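Local coordinates for protein ATP-dependent 6-phosphofructokinase isozyme 2 (Escherichia coli, PDB 3N1C) that phosphorylates fructose 6-phosphate with ATP to give fructose 1,6-bisphosphate, the first committing step of glycolysis, working as a magnesium-dependent homodimeric kinase of the PfkB family, at residues A[15-20]-A[91-96]; A[237-242]-A[275-280]. All coordinates share one frame; numbering follows the deposited sequence.

Contact 1: A[15-20]-A[91-96]; sequences SATITP and QNLHVH. With F6P (6-O-phosphono-beta-D-fructofuranose), chain E.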
# COMPACT_ATOMS: atom_id res chain seq x y z
N SER A 15 -8.75 -17.30 14.57
CA SER A 15 -9.48 -17.67 13.36
C SER A 15 -8.64 -17.31 12.14
O SER A 15 -7.94 -16.29 12.14
CB SER A 15 -10.84 -16.98 13.32
OG SER A 15 -10.68 -15.57 13.33
N ALA A 16 -8.69 -18.15 11.11
CA ALA A 16 -7.95 -17.92 9.88
C ALA A 16 -8.86 -18.08 8.67
O ALA A 16 -9.69 -19.00 8.62
CB ALA A 16 -6.76 -18.87 9.78
N THR A 17 -8.71 -17.20 7.69
CA THR A 17 -9.56 -17.23 6.50
C THR A 17 -8.77 -16.86 5.25
O THR A 17 -7.66 -16.33 5.32
CB THR A 17 -10.76 -16.27 6.63
OG1 THR A 17 -11.65 -16.47 5.52
CG2 THR A 17 -10.30 -14.82 6.62
N ILE A 18 -9.36 -17.14 4.09
CA ILE A 18 -8.71 -16.86 2.82
C ILE A 18 -9.62 -15.98 1.97
O ILE A 18 -10.83 -16.18 1.92
CB ILE A 18 -8.41 -18.15 2.04
CG1 ILE A 18 -7.72 -19.18 2.94
CG2 ILE A 18 -7.56 -17.85 0.81
CD1 ILE A 18 -7.70 -20.58 2.35
N THR A 19 -9.02 -15.00 1.31
CA THR A 19 -9.76 -14.11 0.42
C THR A 19 -8.86 -13.78 -0.77
O THR A 19 -7.64 -13.66 -0.61
CB THR A 19 -10.20 -12.85 1.17
OG1 THR A 19 -11.16 -12.13 0.39
CG2 THR A 19 -9.01 -11.96 1.47
N PRO A 20 -9.44 -13.68 -1.97
CA PRO A 20 -8.62 -13.47 -3.17
C PRO A 20 -7.88 -12.12 -3.20
O PRO A 20 -6.71 -12.08 -3.57
CB PRO A 20 -9.65 -13.54 -4.31
CG PRO A 20 -10.97 -13.27 -3.64
CD PRO A 20 -10.84 -13.96 -2.32
N GLN A 91 -11.11 -13.38 19.94
CA GLN A 91 -10.96 -14.10 18.69
C GLN A 91 -10.22 -13.21 17.69
O GLN A 91 -10.77 -12.21 17.21
CB GLN A 91 -12.32 -14.52 18.13
CG GLN A 91 -12.28 -15.21 16.77
CD GLN A 91 -13.60 -15.85 16.37
OE1 GLN A 91 -14.31 -16.42 17.21
NE2 GLN A 91 -13.94 -15.77 15.09
N ASN A 92 -8.98 -13.56 17.40
CA ASN A 92 -8.17 -12.81 16.45
C ASN A 92 -8.38 -13.32 15.03
O ASN A 92 -8.78 -14.46 14.82
CB ASN A 92 -6.70 -12.85 16.86
CG ASN A 92 -6.44 -12.10 18.16
OD1 ASN A 92 -7.26 -11.29 18.58
ND2 ASN A 92 -5.29 -12.36 18.78
N LEU A 93 -8.12 -12.47 14.04
CA LEU A 93 -8.36 -12.84 12.66
C LEU A 93 -7.08 -12.83 11.84
O LEU A 93 -6.38 -11.82 11.78
CB LEU A 93 -9.41 -11.93 12.02
CG LEU A 93 -9.75 -12.30 10.57
CD1 LEU A 93 -10.30 -13.72 10.48
CD2 LEU A 93 -10.73 -11.31 9.97
N HIS A 94 -6.80 -13.96 11.20
CA HIS A 94 -5.67 -14.08 10.29
C HIS A 94 -6.20 -14.18 8.87
O HIS A 94 -6.99 -15.07 8.57
CB HIS A 94 -4.85 -15.34 10.62
CG HIS A 94 -3.79 -15.65 9.61
ND1 HIS A 94 -2.46 -15.37 9.81
CD2 HIS A 94 -3.88 -16.21 8.37
CE1 HIS A 94 -1.77 -15.75 8.75
NE2 HIS A 94 -2.60 -16.26 7.87
N VAL A 95 -5.78 -13.27 8.00
CA VAL A 95 -6.28 -13.26 6.63
C VAL A 95 -5.18 -13.49 5.60
O VAL A 95 -4.20 -12.74 5.53
CB VAL A 95 -7.00 -11.94 6.31
CG1 VAL A 95 -7.66 -12.01 4.95
CG2 VAL A 95 -8.04 -11.63 7.39
N HIS A 96 -5.35 -14.53 4.78
CA HIS A 96 -4.42 -14.82 3.70
C HIS A 96 -4.97 -14.37 2.36
O HIS A 96 -6.06 -14.79 1.96
CB HIS A 96 -4.10 -16.32 3.65
CG HIS A 96 -3.30 -16.72 2.46
ND1 HIS A 96 -1.92 -16.66 2.44
CD2 HIS A 96 -3.67 -17.19 1.25
CE1 HIS A 96 -1.48 -17.07 1.26
NE2 HIS A 96 -2.53 -17.40 0.52
O1 F6P E . 2.42 -14.91 18.82
C1 F6P E . 1.34 -15.41 18.09
C2 F6P E . 0.09 -15.46 19.03
O2 F6P E . 0.18 -15.24 20.45
C3 F6P E . -1.30 -15.69 18.41
O3 F6P E . -1.77 -17.00 18.35
C4 F6P E . -2.19 -14.51 18.60
O4 F6P E . -3.50 -14.39 18.11
C5 F6P E . -1.26 -13.36 18.88
O5 F6P E . 0.07 -13.97 18.89
C6 F6P E . -1.58 -12.65 20.21
O6 F6P E . -0.72 -11.55 20.33
P F6P E . -0.56 -10.71 21.75
O1P F6P E . -0.08 -11.71 22.98
O2P F6P E . -1.99 -10.03 22.19
O3P F6P E . 0.45 -9.68 21.57
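Ser15 grips the carbonyl oxygen of Asn92 twice: its backbone N donates over 2.9 Å to Asn92 O, and its hydroxyl OG donates to the same Asn92 O at 2.7 Å, coming in tilted well off the carbonyl plane. OG can make this second bond because chi1 of 60° tucks it between the backbone N and the carbonyl carbon, where Leu93 CD1 also packs against it at 3.4 Å. From there the two strands run on as a parallel pair, with His94 N bonding to Ser15 O, Thr17 N to His94 O, His96 N to Thr17 O and Thr19 N to His96 O. On the face bearing Thr17 and Val95, their CG2 methyls lie side by side, and Thr19 CG2 meets Val95 CG1 at 3.7 Å. On the other face, Ile18 CG2 sits at the edge of the His96 ring, 4.0 Å from its CD2. Asn92 ND2 donates to O4 of fructose 6-phosphate at 2.8 Å in a nearly straight bond (166°), while Asn92 OD1 is bound by Met108 N, which probably sets the turn of the amide. Thr17 OG1 is hydrogen-bonded to Thr31 O, in the loop after strand 27-29. Leu93 packs on Leu93 of the second subunit, consistent with the lid sheet through which several PfkB-family kinases dimerise. The pair forms the middle of a four-stranded sheet flanked by strands 34-38 and 103-107.

Contact 2: A[237-242]-A[275-280]; sequences NCIQVV and MVRFGV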
# COMPACT_ATOMS: atom_id res chain seq x y z
N ASN A 237 29.44 -16.25 28.48
CA ASN A 237 29.67 -16.39 27.05
C ASN A 237 28.72 -15.59 26.16
O ASN A 237 27.69 -15.08 26.61
CB ASN A 237 29.59 -17.87 26.65
CG ASN A 237 30.66 -18.71 27.31
OD1 ASN A 237 30.36 -19.55 28.16
ND2 ASN A 237 31.91 -18.49 26.93
N CYS A 238 29.09 -15.51 24.89
CA CYS A 238 28.25 -14.89 23.88
C CYS A 238 28.32 -15.76 22.64
O CYS A 238 29.39 -16.27 22.29
CB CYS A 238 28.76 -13.49 23.55
SG CYS A 238 28.05 -12.77 22.04
N ILE A 239 27.18 -15.96 22.00
CA ILE A 239 27.15 -16.66 20.72
C ILE A 239 26.09 -16.09 19.78
O ILE A 239 24.96 -15.80 20.20
CB ILE A 239 26.92 -18.17 20.87
CG1 ILE A 239 26.97 -18.85 19.50
CG2 ILE A 239 25.58 -18.44 21.53
CD1 ILE A 239 26.75 -20.35 19.54
N GLN A 240 26.46 -15.91 18.52
CA GLN A 240 25.49 -15.55 17.49
C GLN A 240 25.35 -16.70 16.51
O GLN A 240 26.35 -17.27 16.05
CB GLN A 240 25.89 -14.27 16.76
CG GLN A 240 24.84 -13.83 15.74
CD GLN A 240 25.18 -12.52 15.04
OE1 GLN A 240 26.06 -11.78 15.47
NE2 GLN A 240 24.46 -12.23 13.95
N VAL A 241 24.11 -17.03 16.19
CA VAL A 241 23.80 -18.14 15.31
C VAL A 241 22.93 -17.65 14.17
O VAL A 241 21.90 -17.00 14.40
CB VAL A 241 23.01 -19.24 16.06
CG1 VAL A 241 22.71 -20.40 15.12
CG2 VAL A 241 23.78 -19.70 17.29
N VAL A 242 23.35 -17.94 12.94
CA VAL A 242 22.56 -17.64 11.74
C VAL A 242 21.99 -18.96 11.22
O VAL A 242 22.70 -19.97 11.19
CB VAL A 242 23.42 -16.95 10.66
CG1 VAL A 242 24.49 -17.90 10.13
CG2 VAL A 242 22.55 -16.42 9.52
N MET A 275 21.42 -23.88 23.52
CA MET A 275 20.14 -23.20 23.68
C MET A 275 19.83 -22.24 22.52
O MET A 275 18.73 -22.23 21.98
CB MET A 275 20.09 -22.45 25.01
CG MET A 275 18.77 -21.77 25.28
SD MET A 275 18.82 -20.68 26.72
CE MET A 275 19.51 -19.21 25.99
N VAL A 276 20.81 -21.43 22.14
CA VAL A 276 20.62 -20.49 21.04
C VAL A 276 20.50 -21.19 19.68
O VAL A 276 19.65 -20.82 18.87
CB VAL A 276 21.72 -19.43 21.02
CG1 VAL A 276 21.54 -18.49 19.83
CG2 VAL A 276 21.70 -18.65 22.33
N ARG A 277 21.33 -22.19 19.44
CA ARG A 277 21.24 -22.97 18.21
C ARG A 277 19.87 -23.63 18.06
O ARG A 277 19.29 -23.63 16.97
CB ARG A 277 22.32 -24.05 18.16
CG ARG A 277 23.70 -23.52 17.83
CD ARG A 277 24.73 -24.64 17.90
NE ARG A 277 26.02 -24.22 17.37
CZ ARG A 277 27.15 -24.92 17.52
NH1 ARG A 277 28.28 -24.47 17.00
NH2 ARG A 277 27.14 -26.05 18.20
N PHE A 278 19.36 -24.21 19.14
CA PHE A 278 18.07 -24.91 19.09
C PHE A 278 16.93 -23.91 18.91
O PHE A 278 15.93 -24.21 18.26
CB PHE A 278 17.87 -25.75 20.35
CG PHE A 278 16.84 -26.84 20.19
CD1 PHE A 278 17.00 -27.83 19.24
CD2 PHE A 278 15.72 -26.88 21.01
CE1 PHE A 278 16.05 -28.84 19.10
CE2 PHE A 278 14.78 -27.88 20.87
CZ PHE A 278 14.94 -28.87 19.91
N GLY A 279 17.07 -22.73 19.51
CA GLY A 279 16.09 -21.68 19.34
C GLY A 279 16.04 -21.20 17.90
O GLY A 279 14.96 -21.01 17.33
N VAL A 280 17.21 -21.01 17.30
CA VAL A 280 17.30 -20.57 15.91
C VAL A 280 16.77 -21.66 14.99
O VAL A 280 16.02 -21.38 14.05
CB VAL A 280 18.74 -20.16 15.52
CG1 VAL A 280 18.84 -19.91 14.03
CG2 VAL A 280 19.16 -18.91 16.29
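A strand laid along a helix in the C-terminal part of the ribokinase-like fold makes this contact: strand 238-241, an outer member of a three-stranded antiparallel sheet, comes within 8.4 Å, axis to axis, of helix segment 275-280, their directions only 21° apart. The interface is apolar, built from alternate strand residues and one side of the helix. Val241 sits at its middle, pointing toward the helix with each methyl going to a different neighbour. Its CG2 touches Val276 CG1 at 3.6 Å and lies against the aliphatic CG of Arg277, whose side chain runs roughly perpendicular to that of Val241. Its CG1, anti to the backbone N (chi1 -179°), turns instead to Val280, 4.0 Å from the CB of that residue. An alanine in place of Val241 would probably open a gap between Val276 and Val280 and leave the Arg277 methylene without its neighbour. Val280 is also part of the ATP site, and its side chain touches Ala230, so the helix reaches the neighbouring strand 230-233. Leu307 of helix 297-307 covers Val241 as well. Arg277 stretches back toward the start of its helix, its NH1 in a salt bridge with Glu273 OE2 one turn earlier, leaving its hydrocarbon part for packing. Further back along the strand, Ile239 and Val276 overlap alongside, pointing in opposing directions, with Ile239 CG2 resting 4.0 Å from Val276 CG2.

The chain first makes strand 4-7 of the parallel sheet, then strand 12-19, and passes through 70 residues including strand 34-38, helices 40-50 and 63-75, and parallel-sheet strands 55-62 and 80-85 before returning as strand 91-97, where contact 1 closes the loop. It then builds strands 133-137, 162-166 and 183-184 of that sheet, then 221-224 and 230-233, before contact 2 opens at strand 238-241. Helix 254-267 lies within the 32-residue excursion to helix 272-288, which closes contact 2. The two loops follow in series, neither nested nor crossed, their nearest atoms about 19 Å apart. Contact 1 ties the substrate-binding lid sheet together; contact 2 fastens the antiparallel sheet to a helix carrying ATP-site residues.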